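Local coordinates for glutathione S-transferase omega-like 2 (Saccharomyces cerevisiae, PDB 5LKB), which uses glutathione as a one-cysteine thiol transferase and as a reductase of dehydroascorbate and dimethylarsinic acid, and reacts with glutathionyl-(hydro)quinones, at residues D210-V215 with L283-I288; S218-V223 with Y291-R296; N241-L246 with A314-I319. All blocks are in the same frame, centred on the assembly; numbering follows the deposited sequence.

Interaction 1: residues D210-V215 with L283-I288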
loop_
_atom_site.group_PDB
_atom_site.type_symbol
_atom_site.label_atom_id
_atom_site.label_comp_id
_atom_site.label_asym_id
_atom_site.label_seq_id
_atom_site.Cartn_x
_atom_site.Cartn_y
_atom_site.Cartn_z
ATOM N N ASP A 210 6.972 27.506 -14.064
ATOM C CA ASP A 210 5.594 27.089 -14.324
ATOM C C ASP A 210 5.418 25.611 -13.993
ATOM O O ASP A 210 4.413 25.243 -13.394
ATOM C CB ASP A 210 5.239 27.343 -15.787
ATOM C CG ASP A 210 5.109 28.833 -16.122
ATOM O OD1 ASP A 210 5.046 29.672 -15.188
ATOM O OD2 ASP A 210 5.033 29.118 -17.344
ATOM N N PHE A 211 6.381 24.764 -14.381
ATOM C CA PHE A 211 6.330 23.340 -14.007
ATOM C C PHE A 211 6.352 23.205 -12.487
ATOM O O PHE A 211 5.522 22.482 -11.897
ATOM C CB PHE A 211 7.537 22.654 -14.646
ATOM C CG PHE A 211 7.582 21.157 -14.496
ATOM C CD1 PHE A 211 6.894 20.358 -15.376
ATOM C CD2 PHE A 211 8.441 20.574 -13.563
ATOM C CE1 PHE A 211 6.956 18.955 -15.262
ATOM C CE2 PHE A 211 8.533 19.191 -13.436
ATOM C CZ PHE A 211 7.805 18.370 -14.285
ATOM N N ASN A 212 7.313 23.846 -11.837
ATOM C CA ASN A 212 7.443 23.813 -10.379
ATOM C C ASN A 212 6.146 24.168 -9.681
ATOM O O ASN A 212 5.814 23.594 -8.647
ATOM C CB ASN A 212 8.509 24.813 -9.878
ATOM C CG ASN A 212 9.945 24.327 -9.992
ATOM O OD1 ASN A 212 10.262 23.204 -10.436
ATOM N ND2 ASN A 212 10.864 25.257 -9.655
ATOM N N SER A 213 5.395 25.154 -10.202
ATOM C CA SER A 213 4.198 25.618 -9.524
ATOM C C SER A 213 3.144 24.508 -9.391
ATOM O O SER A 213 2.593 24.321 -8.301
ATOM C CB SER A 213 3.606 26.849 -10.246
ATOM O OG SER A 213 2.513 27.317 -9.499
ATOM N N TRP A 214 2.807 23.846 -10.499
ATOM C CA TRP A 214 1.770 22.799 -10.396
ATOM C C TRP A 214 2.329 21.517 -9.816
ATOM O O TRP A 214 1.568 20.762 -9.191
ATOM C CB TRP A 214 1.050 22.548 -11.734
ATOM C CG TRP A 214 1.841 22.124 -12.907
ATOM C CD1 TRP A 214 2.375 22.943 -13.883
ATOM C CD2 TRP A 214 2.160 20.792 -13.303
ATOM N NE1 TRP A 214 3.000 22.205 -14.830
ATOM C CE2 TRP A 214 2.868 20.870 -14.519
ATOM C CE3 TRP A 214 1.890 19.522 -12.764
ATOM C CZ2 TRP A 214 3.369 19.739 -15.186
ATOM C CZ3 TRP A 214 2.377 18.402 -13.435
ATOM C CH2 TRP A 214 3.068 18.497 -14.639
ATOM N N VAL A 215 3.605 21.208 -10.035
ATOM C CA VAL A 215 4.176 20.043 -9.363
ATOM C C VAL A 215 4.162 20.253 -7.861
ATOM O O VAL A 215 3.878 19.326 -7.091
ATOM C CB VAL A 215 5.583 19.727 -9.916
ATOM C CG1 VAL A 215 6.321 18.722 -9.019
ATOM C CG2 VAL A 215 5.466 19.236 -11.304
ATOM N N LEU A 283 19.621 18.710 -17.051
ATOM C CA LEU A 283 19.220 18.659 -15.652
ATOM C C LEU A 283 19.005 20.059 -15.109
ATOM O O LEU A 283 19.859 20.946 -15.240
ATOM C CB LEU A 283 20.280 17.945 -14.847
ATOM C CG LEU A 283 20.120 17.800 -13.333
ATOM C CD1 LEU A 283 19.085 16.766 -13.079
ATOM C CD2 LEU A 283 21.417 17.440 -12.611
ATOM N N THR A 284 17.872 20.264 -14.499
ATOM C CA THR A 284 17.490 21.500 -13.861
ATOM C C THR A 284 16.893 21.254 -12.493
ATOM O O THR A 284 16.582 20.105 -12.088
ATOM C CB THR A 284 16.493 22.315 -14.694
ATOM O OG1 THR A 284 15.164 21.779 -14.531
ATOM C CG2 THR A 284 16.902 22.406 -16.180
ATOM N N GLU A 285 16.682 22.361 -11.798
ATOM C CA GLU A 285 15.976 22.390 -10.530
ATOM C C GLU A 285 14.614 21.694 -10.599
ATOM O O GLU A 285 14.155 21.132 -9.590
ATOM C CB GLU A 285 15.737 23.847 -10.160
ATOM C CG GLU A 285 14.946 24.050 -8.946
ATOM C CD GLU A 285 14.683 25.538 -8.692
ATOM O OE1 GLU A 285 13.534 25.992 -8.888
ATOM O OE2 GLU A 285 15.638 26.223 -8.271
ATOM N N ALA A 286 13.939 21.779 -11.748
ATOM C CA ALA A 286 12.626 21.135 -11.876
ATOM C C ALA A 286 12.765 19.643 -11.645
ATOM O O ALA A 286 11.889 19.024 -11.016
ATOM C CB ALA A 286 12.042 21.375 -13.270
ATOM N N ASP A 287 13.847 19.039 -12.172
ATOM C CA ASP A 287 14.075 17.606 -11.929
ATOM C C ASP A 287 14.321 17.331 -10.451
ATOM O O ASP A 287 13.830 16.312 -9.895
ATOM C CB ASP A 287 15.249 17.094 -12.734
ATOM C CG ASP A 287 15.053 17.258 -14.187
ATOM O OD1 ASP A 287 14.156 16.656 -14.777
ATOM O OD2 ASP A 287 15.855 18.022 -14.810
ATOM N N ILE A 288 15.109 18.164 -9.819
ATOM C CA ILE A 288 15.454 17.980 -8.419
ATOM C C ILE A 288 14.201 17.985 -7.568
ATOM O O ILE A 288 13.989 17.101 -6.728
ATOM C CB ILE A 288 16.495 19.032 -7.983
ATOM C CG1 ILE A 288 17.804 18.787 -8.746
ATOM C CG2 ILE A 288 16.695 18.995 -6.459
ATOM C CD1 ILE A 288 18.845 19.860 -8.566
HETATM O O HOH W 1 9.466 20.502 -10.298
#
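Asn212 and Phe211 on helix 205-220 meet Glu285 and Ala286 in the first turn of helix 285-304, inside the all-helical C-terminal domain of the glutathione transferase fold. That turn opens with an N-terminal capping box, as is familiar in this family. The side chain of Thr284 accepts from Ala286 N at its OG1, and Asp287 OD2 returns the favour by accepting from Thr284 N at 3.0 Å, nearly straight.

The polar part of the contact is an amide nearly coplanar with a carboxylate, the two planes 15° apart and the groups meeting in plane. Asn212 ND2 donates to the anti lone pair of Glu285 OE1 over 2.9 Å, but bent, at 130°. Glu285 reaches this place because its CG stands anti to the backbone N (chi1 176°) and the chain stays extended beyond it, while OE2 forms a salt bridge with Arg179. Asparagine suits the site because its other end can accept. A bridging water donates to OD1 at 2.8 Å and to Ala286 O at 2.9 Å. A leucine in place of Asn212 would probably leave Glu285 OE1 without this donor and the water without one of its two acceptors.

The apolar part is small and close. With CA atoms of Asn212 and Ala286 only 6.0 Å apart, a methyl is about as much as the second helix can offer here. Phe211 meets that methyl obliquely, CD2 lying 3.7 Å from Ala286 CB.

Interaction 2: residues S218-V223 with Y291-R296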
loop_
_atom_site.group_PDB
_atom_site.type_symbol
_atom_site.label_atom_id
_atom_site.label_comp_id
_atom_site.label_asym_id
_atom_site.label_seq_id
_atom_site.Cartn_x
_atom_site.Cartn_y
_atom_site.Cartn_z
ATOM N N SER A 218 0.310 19.819 -6.593
ATOM C CA SER A 218 -0.345 18.564 -6.940
ATOM C C SER A 218 0.479 17.317 -6.628
ATOM O O SER A 218 -0.114 16.242 -6.574
ATOM C CB SER A 218 -0.768 18.511 -8.411
ATOM O OG SER A 218 0.381 18.419 -9.317
ATOM N N ILE A 219 1.795 17.406 -6.447
ATOM C CA ILE A 219 2.655 16.233 -6.295
ATOM C C ILE A 219 3.485 16.397 -5.036
ATOM O O ILE A 219 3.369 15.620 -4.089
ATOM C CB ILE A 219 3.489 15.998 -7.572
ATOM C CG1 ILE A 219 2.544 15.672 -8.749
ATOM C CG2 ILE A 219 4.518 14.905 -7.358
ATOM C CD1 ILE A 219 3.091 15.651 -10.107
ATOM N N ASN A 220 4.368 17.407 -5.017
ATOM C CA ASN A 220 5.239 17.591 -3.856
ATOM C C ASN A 220 4.437 17.719 -2.576
ATOM O O ASN A 220 4.652 16.989 -1.592
ATOM C CB ASN A 220 6.162 18.815 -3.995
ATOM C CG ASN A 220 7.127 18.738 -5.128
ATOM O OD1 ASN A 220 7.669 17.671 -5.511
ATOM N ND2 ASN A 220 7.460 19.900 -5.632
ATOM N N ASN A 221 3.514 18.717 -2.533
ATOM C CA ASN A 221 2.579 18.872 -1.438
ATOM C C ASN A 221 1.310 18.043 -1.643
ATOM O O ASN A 221 0.615 17.775 -0.667
ATOM C CB ASN A 221 2.206 20.363 -1.232
ATOM C CG ASN A 221 1.715 20.627 0.146
ATOM O OD1 ASN A 221 2.232 20.141 1.169
ATOM N ND2 ASN A 221 0.674 21.455 0.234
ATOM N N GLY A 222 1.034 17.630 -2.885
ATOM C CA GLY A 222 -0.174 16.848 -3.124
ATOM C C GLY A 222 -0.191 15.546 -2.340
ATOM O O GLY A 222 -1.214 15.176 -1.774
ATOM N N VAL A 223 0.968 14.872 -2.261
ATOM C CA VAL A 223 0.981 13.617 -1.483
ATOM C C VAL A 223 0.719 13.861 -0.014
ATOM O O VAL A 223 0.098 13.037 0.648
ATOM C CB VAL A 223 2.259 12.804 -1.680
ATOM C CG1 VAL A 223 2.433 12.423 -3.144
ATOM C CG2 VAL A 223 3.533 13.545 -1.168
ATOM N N TYR A 291 12.049 14.930 -8.209
ATOM C CA TYR A 291 12.712 13.691 -7.770
ATOM C C TYR A 291 12.459 13.387 -6.292
ATOM O O TYR A 291 12.261 12.214 -5.908
ATOM C CB TYR A 291 14.233 13.824 -7.960
ATOM C CG TYR A 291 15.065 12.666 -7.411
ATOM C CD1 TYR A 291 15.511 12.711 -6.137
ATOM C CD2 TYR A 291 15.359 11.549 -8.161
ATOM C CE1 TYR A 291 16.249 11.707 -5.579
ATOM C CE2 TYR A 291 16.124 10.506 -7.623
ATOM C CZ TYR A 291 16.587 10.599 -6.358
ATOM O OH TYR A 291 17.334 9.587 -5.790
ATOM N N THR A 292 12.545 14.374 -5.424
ATOM C CA THR A 292 12.501 14.073 -3.999
ATOM C C THR A 292 11.146 13.464 -3.620
ATOM O O THR A 292 11.071 12.661 -2.690
ATOM C CB THR A 292 12.894 15.256 -3.146
ATOM O OG1 THR A 292 11.951 16.298 -3.405
ATOM C CG2 THR A 292 14.336 15.752 -3.459
ATOM N N THR A 293 10.088 13.803 -4.356
ATOM C CA THR A 293 8.797 13.154 -4.161
ATOM C C THR A 293 8.783 11.789 -4.822
ATOM O O THR A 293 8.308 10.790 -4.237
ATOM C CB THR A 293 7.660 14.018 -4.690
ATOM O OG1 THR A 293 7.647 15.257 -3.962
ATOM C CG2 THR A 293 6.312 13.318 -4.516
ATOM N N VAL A 294 9.141 11.736 -6.106
ATOM C CA VAL A 294 9.028 10.498 -6.876
ATOM C C VAL A 294 9.856 9.378 -6.247
ATOM O O VAL A 294 9.381 8.242 -6.164
ATOM C CB VAL A 294 9.374 10.693 -8.369
ATOM C CG1 VAL A 294 9.281 9.352 -9.162
ATOM C CG2 VAL A 294 8.407 11.667 -9.034
ATOM N N ILE A 295 11.056 9.668 -5.717
ATOM C CA ILE A 295 11.897 8.633 -5.105
ATOM C C ILE A 295 11.289 8.053 -3.828
ATOM O O ILE A 295 11.598 6.915 -3.454
ATOM C CB ILE A 295 13.340 9.165 -4.884
ATOM C CG1 ILE A 295 14.329 7.999 -4.828
ATOM C CG2 ILE A 295 13.444 10.027 -3.668
ATOM C CD1 ILE A 295 14.526 7.237 -6.112
ATOM N N ARG A 296 10.423 8.815 -3.166
ATOM C CA ARG A 296 9.711 8.414 -1.953
ATOM C C ARG A 296 8.357 7.774 -2.256
ATOM O O ARG A 296 7.685 7.254 -1.339
ATOM C CB ARG A 296 9.543 9.642 -1.030
ATOM C CG ARG A 296 10.814 10.082 -0.385
ATOM C CD ARG A 296 10.631 11.443 0.319
ATOM N NE ARG A 296 11.881 11.782 1.050
ATOM C CZ ARG A 296 13.051 12.099 0.465
ATOM N NH1 ARG A 296 13.127 12.256 -0.814
ATOM N NH2 ARG A 296 14.113 12.206 1.223
HETATM O O HOH W 2 6.794 15.202 -1.340
#
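Asn220 and Thr293 bring their CA atoms to 5.7 Å, at a place where helix 205-220 widens into a pi-type turn before the chain restarts as helix 222-227, while the other segment belongs to helix 285-304. Gly222 fits this change of course, since a CB there would fall only 2.0 Å from Ser218 O.

Thr293 carries the contact, and its two branches do different work. With chi1 at -61°, CG2 lies anti to the backbone N and enters the apolar side, meeting Ile219 CG2 at 3.7 Å and, more loosely, Val223 CG1 at 4.2 Å. The beta-branched neighbours suit a narrow gap because their methyls sit close to the backbone. The hydroxyl branch meets a bridging water. That water donates to Thr293 OG1 at 2.8 Å and to Asn220 O at the same 2.8 Å, so the two helices are joined through a backbone carbonyl as well as by methyl packing. Threonine suits the place because it offers a methyl and an acceptor oxygen on one beta carbon.

One turn farther, Arg296 folds back along its own helix. Its chain is extended through CD, then chi4 of 69° turns the guanidinium so that NH1 donates in plane to a lone pair of Thr292 O, 2.8 Å away. The same group also bonds to His50 ND1 and, through NE, to Ala45 O, beside the nucleophile Cys46. Across the contact Asn221 OD1 accepts from Arg15 NE, and Arg15 binds glutathione. Such packing of helical-domain residues beneath the thioredoxin-like domain, next to the catalytic cysteine, is characteristic of the glutathione transferase fold.

Interaction 3: residues N241-L246 with A314-I319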
loop_
_atom_site.group_PDB
_atom_site.type_symbol
_atom_site.label_atom_id
_atom_site.label_comp_id
_atom_site.label_asym_id
_atom_site.label_seq_id
_atom_site.Cartn_x
_atom_site.Cartn_y
_atom_site.Cartn_z
ATOM N N ASN A 241 -6.215 14.223 -7.529
ATOM C CA ASN A 241 -5.392 15.331 -8.040
ATOM C C ASN A 241 -3.944 14.903 -8.222
ATOM O O ASN A 241 -3.321 15.264 -9.229
ATOM C CB ASN A 241 -5.559 16.540 -7.134
ATOM C CG ASN A 241 -4.894 17.772 -7.720
ATOM O OD1 ASN A 241 -5.265 18.229 -8.828
ATOM N ND2 ASN A 241 -3.879 18.227 -7.066
ATOM N N VAL A 242 -3.385 14.123 -7.275
ATOM C CA VAL A 242 -2.023 13.631 -7.428
ATOM C C VAL A 242 -1.898 12.858 -8.718
ATOM O O VAL A 242 -0.984 13.056 -9.514
ATOM C CB VAL A 242 -1.644 12.773 -6.207
ATOM C CG1 VAL A 242 -0.395 11.950 -6.506
ATOM C CG2 VAL A 242 -1.430 13.596 -4.931
ATOM N N PHE A 243 -2.765 11.837 -8.908
ATOM C CA PHE A 243 -2.607 10.986 -10.075
ATOM C C PHE A 243 -2.898 11.733 -11.374
ATOM O O PHE A 243 -2.251 11.464 -12.381
ATOM C CB PHE A 243 -3.435 9.674 -9.924
ATOM C CG PHE A 243 -2.752 8.692 -8.987
ATOM C CD1 PHE A 243 -1.740 7.900 -9.462
ATOM C CD2 PHE A 243 -3.047 8.681 -7.636
ATOM C CE1 PHE A 243 -1.012 7.051 -8.606
ATOM C CE2 PHE A 243 -2.338 7.827 -6.763
ATOM C CZ PHE A 243 -1.332 7.056 -7.257
ATOM N N GLU A 244 -3.810 12.706 -11.349
ATOM C CA GLU A 244 -4.080 13.496 -12.551
ATOM C C GLU A 244 -2.825 14.247 -12.983
ATOM O O GLU A 244 -2.510 14.318 -14.182
ATOM C CB GLU A 244 -5.217 14.465 -12.281
ATOM C CG GLU A 244 -5.505 15.476 -13.370
ATOM C CD GLU A 244 -6.557 16.480 -12.925
ATOM O OE1 GLU A 244 -7.310 16.182 -11.976
ATOM O OE2 GLU A 244 -6.598 17.590 -13.493
ATOM N N HIS A 245 -2.056 14.709 -12.010
ATOM C CA HIS A 245 -0.844 15.445 -12.311
ATOM C C HIS A 245 0.344 14.561 -12.582
ATOM O O HIS A 245 1.234 14.949 -13.361
ATOM C CB HIS A 245 -0.604 16.524 -11.277
ATOM C CG HIS A 245 -1.590 17.623 -11.421
ATOM N ND1 HIS A 245 -2.841 17.557 -10.843
ATOM C CD2 HIS A 245 -1.538 18.789 -12.130
ATOM C CE1 HIS A 245 -3.508 18.661 -11.157
ATOM N NE2 HIS A 245 -2.734 19.431 -11.920
ATOM N N LEU A 246 0.408 13.373 -11.991
ATOM C CA LEU A 246 1.419 12.434 -12.460
ATOM C C LEU A 246 1.182 12.063 -13.921
ATOM O O LEU A 246 2.128 11.869 -14.687
ATOM C CB LEU A 246 1.437 11.167 -11.592
ATOM C CG LEU A 246 1.929 11.247 -10.144
ATOM C CD1 LEU A 246 1.657 9.950 -9.389
ATOM C CD2 LEU A 246 3.386 11.600 -10.089
ATOM N N ALA A 314 4.989 0.330 -11.513
ATOM C CA ALA A 314 4.012 -0.415 -12.293
ATOM C C ALA A 314 3.232 0.441 -13.254
ATOM O O ALA A 314 2.811 -0.066 -14.294
ATOM C CB ALA A 314 2.997 -1.070 -11.362
ATOM N N GLY A 315 3.009 1.728 -12.930
ATOM C CA GLY A 315 2.028 2.505 -13.650
ATOM C C GLY A 315 2.530 3.664 -14.494
ATOM O O GLY A 315 1.776 4.252 -15.270
ATOM N N TYR A 316 3.777 4.049 -14.299
ATOM C CA TYR A 316 4.317 5.267 -14.896
ATOM C C TYR A 316 5.671 4.984 -15.539
ATOM O O TYR A 316 6.714 5.355 -15.006
ATOM C CB TYR A 316 4.418 6.397 -13.872
ATOM C CG TYR A 316 3.072 6.919 -13.531
ATOM C CD1 TYR A 316 2.401 7.794 -14.376
ATOM C CD2 TYR A 316 2.417 6.509 -12.370
ATOM C CE1 TYR A 316 1.158 8.261 -14.101
ATOM C CE2 TYR A 316 1.130 6.942 -12.098
ATOM C CZ TYR A 316 0.500 7.843 -12.963
ATOM O OH TYR A 316 -0.756 8.282 -12.681
ATOM N N PRO A 317 5.692 4.353 -16.711
ATOM C CA PRO A 317 6.982 3.912 -17.272
ATOM C C PRO A 317 7.978 5.037 -17.569
ATOM O O PRO A 317 9.180 4.847 -17.353
ATOM C CB PRO A 317 6.592 3.157 -18.557
ATOM C CG PRO A 317 5.147 3.217 -18.646
ATOM C CD PRO A 317 4.534 3.947 -17.515
ATOM N N PHE A 318 7.513 6.196 -18.041
ATOM C CA PHE A 318 8.464 7.252 -18.344
ATOM C C PHE A 318 8.981 7.935 -17.084
ATOM O O PHE A 318 10.186 8.210 -16.977
ATOM C CB PHE A 318 7.901 8.199 -19.424
ATOM C CG PHE A 318 7.815 7.510 -20.746
ATOM C CD1 PHE A 318 8.975 7.282 -21.482
ATOM C CD2 PHE A 318 6.612 7.002 -21.215
ATOM C CE1 PHE A 318 8.934 6.601 -22.656
ATOM C CE2 PHE A 318 6.576 6.310 -22.412
ATOM C CZ PHE A 318 7.746 6.119 -23.134
ATOM N N ILE A 319 8.104 8.243 -16.117
ATOM C CA ILE A 319 8.614 8.704 -14.821
ATOM C C ILE A 319 9.572 7.671 -14.221
ATOM O O ILE A 319 10.604 8.034 -13.633
ATOM C CB ILE A 319 7.462 9.037 -13.861
ATOM C CG1 ILE A 319 6.561 10.176 -14.374
ATOM C CG2 ILE A 319 8.003 9.364 -12.491
ATOM C CD1 ILE A 319 5.301 10.432 -13.547
#
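Leu246 and Tyr316 make the dense part of this contact through a CH-pi interaction, between the long helix 232-264 and the junction of helices 312-315 and 317-329 in the helical domain of the glutathione transferase fold. The backbones stay well apart, the CA atoms of this pair being 8.1 Å from each other, and a large ring is needed to span the interval. Leu246 CB lies 4.2 Å from the centroid of the Tyr316 ring, 29° off its normal, toward the phenol end, where CB comes to 3.7 Å from CZ.

Tyr316 occupies the N-cap position of helix 317-329, and chi1 of -72° places CG anti to the carbonyl carbon, projecting the ring across to the other helix. There the hydroxyl slips against the edge of Phe243, close to the plane of that ring, with OH 3.4 Å from CD1. A tyrosine suits this spot because its polar end can be satisfied: OH is hydrogen-bonded to Asp247 OD1, one residue beyond segment 241-246, while its ring packs on Leu246 and Phe243. Phe243 is in turn stacked on Phe309.

The other part is looser. Ile319 points at Leu246, yet their side chains meet only where CD2 of Leu246 lies 4.1 Å from CD1 of Ile319. The solvent side is taken by Pro317 and Ala314, and by Glu244, whose exposed side chain starts away from the other segment, which suits its charge. Even so, the delta methyl of Ile319 fits against the backbone, CD1 resting 3.7 Å from Leu246 O.

Interactions 1 and 2 are successive meetings of the same two helices, 205-220 and 285-304, with centres 11 Å apart; a probable hydrogen bond from Asn220 N to Val215 O, 2.9 Å, joins them along the first helix. Interaction 3 lies 11 Å from interaction 2 and 15 Å from interaction 1, between centres, where helix 232-264 packs on the outer side; interactions 1 and 3 touch where Trp214 CE3 packs 3.6 Å from His245 CD2. The glutathione site lies nearer the first two: the side chain of Val223 is about 7 Å from that of Arg15, and that of Glu285 about 9 Å from that of Ser174. Interaction 3 is away from the annotated sites.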